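Local atomic coordinates of alpha-catenin-like protein hmp-1 (PDB entry 5H5M), a protein that belongs to the vinculin/alpha-catenin family, binds actin filaments and beta-catenin at adherens junctions, and is required for cell migration and shape change as the embryo encloses and elongates. Residues 165-170 and 174-179. Residues are numbered along the deposited sequence; the frame is centred on the assembly and turned at random.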
ATOM      1  N   LEU A 165      -2.516   8.545   6.635  1.00 24.01           N
ATOM      2  CA  LEU A 165      -2.460   9.025   5.257  1.00 24.72           C
ATOM      3  C   LEU A 165      -3.630   8.463   4.451  1.00 23.18           C
ATOM      4  O   LEU A 165      -4.192   9.142   3.591  1.00 25.85           O
ATOM      5  CB  LEU A 165      -1.124   8.642   4.607  1.00 24.25           C
ATOM      6  CG  LEU A 165      -0.858   9.058   3.154  1.00 28.66           C
ATOM      7  CD1 LEU A 165      -0.491  10.526   3.072  1.00 23.32           C
ATOM      8  CD2 LEU A 165       0.238   8.198   2.524  1.00 23.56           C
ATOM      9  N   SER A 166      -4.002   7.222   4.749  1.00 24.52           N
ATOM     10  CA  SER A 166      -5.087   6.542   4.044  1.00 29.55           C
ATOM     11  C   SER A 166      -6.446   7.216   4.243  1.00 31.69           C
ATOM     12  O   SER A 166      -7.287   7.218   3.342  1.00 22.76           O
ATOM     13  CB  SER A 166      -5.174   5.084   4.498  1.00 21.82           C
ATOM     14  OG  SER A 166      -3.967   4.396   4.227  1.00 30.47           O
ATOM     15  N   CYS A 167      -6.652   7.785   5.424  1.00 26.22           N
ATOM     16  CA  CYS A 167      -7.946   8.344   5.798  1.00 33.84           C
ATOM     17  C   CYS A 167      -8.382   9.505   4.901  1.00 33.92           C
ATOM     18  O   CYS A 167      -9.577   9.759   4.746  1.00 32.85           O
ATOM     19  CB  CYS A 167      -7.913   8.791   7.260  1.00 32.75           C
ATOM     20  SG  CYS A 167      -7.768   7.410   8.428  1.00 20.16           S
ATOM     21  N   GLN A 168      -7.416  10.195   4.303  1.00 30.53           N
ATOM     22  CA  GLN A 168      -7.705  11.335   3.437  1.00 31.86           C
ATOM     23  C   GLN A 168      -8.507  10.942   2.199  1.00 29.86           C
ATOM     24  O   GLN A 168      -9.204  11.771   1.617  1.00 29.38           O
ATOM     25  CB  GLN A 168      -6.410  12.015   2.986  1.00 31.10           C
ATOM     26  CG  GLN A 168      -5.380  12.221   4.074  1.00 43.06           C
ATOM     27  CD  GLN A 168      -4.158  12.958   3.562  1.00 56.44           C
ATOM     28  OE1 GLN A 168      -4.182  13.540   2.476  1.00 46.96           O
ATOM     29  NE2 GLN A 168      -3.080  12.933   4.338  1.00 61.20           N
ATOM     30  N   LEU A 169      -8.400   9.683   1.789  1.00 24.26           N
ATOM     31  CA  LEU A 169      -9.009   9.251   0.539  1.00 31.26           C
ATOM     32  C   LEU A 169     -10.232   8.368   0.744  1.00 30.09           C
ATOM     33  O   LEU A 169     -10.749   7.787  -0.209  1.00 33.24           O
ATOM     34  CB  LEU A 169      -7.980   8.516  -0.317  1.00 35.31           C
ATOM     35  CG  LEU A 169      -6.729   9.323  -0.662  1.00 29.11           C
ATOM     36  CD1 LEU A 169      -5.924   8.587  -1.695  1.00 43.85           C
ATOM     37  CD2 LEU A 169      -7.099  10.708  -1.164  1.00 25.89           C
ATOM     38  N   SER A 170     -10.695   8.273   1.984  1.00 24.34           N
ATOM     39  CA  SER A 170     -11.893   7.499   2.277  1.00 26.83           C
ATOM     40  C   SER A 170     -13.029   8.401   2.744  1.00 24.22           C
ATOM     41  O   SER A 170     -12.824   9.284   3.576  1.00 30.06           O
ATOM     42  CB  SER A 170     -11.604   6.433   3.333  1.00 22.70           C
ATOM     43  OG  SER A 170     -12.782   5.709   3.641  1.00 26.10           O
ATOM     44  N   GLU A 174     -17.118   6.242   9.442  1.00 26.50           N
ATOM     45  CA  GLU A 174     -17.051   5.308  10.561  1.00 26.22           C
ATOM     46  C   GLU A 174     -15.779   4.458  10.524  1.00 23.94           C
ATOM     47  O   GLU A 174     -15.167   4.216  11.561  1.00 27.98           O
ATOM     48  CB  GLU A 174     -18.288   4.407  10.581  1.00 28.37           C
ATOM     49  CG  GLU A 174     -19.601   5.153  10.754  1.00 31.20           C
ATOM     50  CD  GLU A 174     -19.632   5.999  12.014  1.00 51.81           C
ATOM     51  OE1 GLU A 174     -19.172   5.516  13.072  1.00 47.97           O
ATOM     52  OE2 GLU A 174     -20.114   7.150  11.945  1.00 50.57           O
ATOM     53  N   SER A 175     -15.383   4.002   9.338  1.00 22.51           N
ATOM     54  CA  SER A 175     -14.149   3.228   9.225  1.00 22.59           C
ATOM     55  C   SER A 175     -12.947   4.109   9.547  1.00 25.22           C
ATOM     56  O   SER A 175     -12.039   3.689  10.264  1.00 24.67           O
ATOM     57  CB  SER A 175     -13.999   2.614   7.831  1.00 19.93           C
ATOM     58  OG  SER A 175     -14.946   1.579   7.609  1.00 21.35           O
ATOM     59  N   VAL A 176     -12.958   5.332   9.025  1.00 24.48           N
ATOM     60  CA  VAL A 176     -11.900   6.300   9.296  1.00 21.35           C
ATOM     61  C   VAL A 176     -11.770   6.545  10.797  1.00 19.28           C
ATOM     62  O   VAL A 176     -10.664   6.634  11.329  1.00 28.41           O
ATOM     63  CB  VAL A 176     -12.158   7.641   8.559  1.00 35.46           C
ATOM     64  CG1 VAL A 176     -11.400   8.792   9.224  1.00 19.41           C
ATOM     65  CG2 VAL A 176     -11.782   7.520   7.087  1.00 18.17           C
ATOM     66  N   SER A 177     -12.905   6.629  11.480  1.00 21.10           N
ATOM     67  CA  SER A 177     -12.900   6.842  12.921  1.00 36.68           C
ATOM     68  C   SER A 177     -12.170   5.713  13.646  1.00 37.58           C
ATOM     69  O   SER A 177     -11.334   5.966  14.514  1.00 28.67           O
ATOM     70  CB  SER A 177     -14.326   6.968  13.448  1.00 24.84           C
ATOM     71  OG  SER A 177     -14.324   7.095  14.857  1.00 26.30           O
ATOM     72  N   VAL A 178     -12.484   4.472  13.280  1.00 31.72           N
ATOM     73  CA  VAL A 178     -11.833   3.308  13.873  1.00 25.07           C
ATOM     74  C   VAL A 178     -10.338   3.290  13.555  1.00 21.53           C
ATOM     75  O   VAL A 178      -9.510   3.040  14.432  1.00 30.32           O
ATOM     76  CB  VAL A 178     -12.477   1.991  13.388  1.00 29.95           C
ATOM     77  CG1 VAL A 178     -11.602   0.792  13.750  1.00 24.72           C
ATOM     78  CG2 VAL A 178     -13.875   1.838  13.971  1.00 23.89           C
ATOM     79  N   ILE A 179     -10.001   3.571  12.302  1.00 18.69           N
ATOM     80  CA  ILE A 179      -8.610   3.605  11.859  1.00 23.16           C
ATOM     81  C   ILE A 179      -7.783   4.635  12.627  1.00 26.99           C
ATOM     82  O   ILE A 179      -6.662   4.349  13.054  1.00 23.84           O
ATOM     83  CB  ILE A 179      -8.521   3.906  10.347  1.00 26.75           C
ATOM     84  CG1 ILE A 179      -9.090   2.731   9.545  1.00 24.15           C
ATOM     85  CG2 ILE A 179      -7.080   4.192   9.933  1.00 20.00           C
ATOM     86  CD1 ILE A 179      -9.301   3.027   8.083  1.00 17.88           C
TER
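Cys167 points its side chain at Val176 and Ile179 across the closed end of an alpha-helical hairpin, where the chain turns from helix 142-166 into helix 173-202, which runs roughly antiparallel to it. This hairpin belongs to the M domain, an all-helical region of the vinculin/alpha-catenin type. From its base outward, Cys167 first sets CB against the valine fork, 4.0 Å from CG1 of Val176 and only slightly farther from CG2. From there SG swings to the side of the backbone N, anti to the carbonyl carbon (chi1 -68°), which carries the sulfur past the valine toward the next turn of the partner helix. At the tip, SG rests on the branch methyl CG2 of Ile179 at 3.6 Å, with CG1 of Val176 alongside at 4.0 Å. The sulfur thus beds between two residues one helical turn apart. Beyond it, Ile179 packs on Leu227, Ala230 and Leu231 of helix 207-233, tying the hairpin to the neighbouring helix.

Val176 works with two methyls. CG1, anti to its own backbone N (chi1 158°), meets the sulfur and CB of Cys167; CG2 also stays near that CB and reaches on to Ser170, 3.9 Å from its CB. With both methyls gone, as in an alanine here, a gap would probably open beside Cys167 SG and Ser170 CB would lose the methyl it rests on. The serine's hydroxyl is engaged within the turn, where OG is hydrogen-bonded to the backbone N of Asp172; Asp172 OD1 in turn holds Ser175 OG in the first turn of the new helix. Besides touching Ser170, the CG2 methyl of Val176 lies 3.9 Å from the carbonyl oxygen O of Cys167, which also accepts a weak hydrogen bond from Ser170 N.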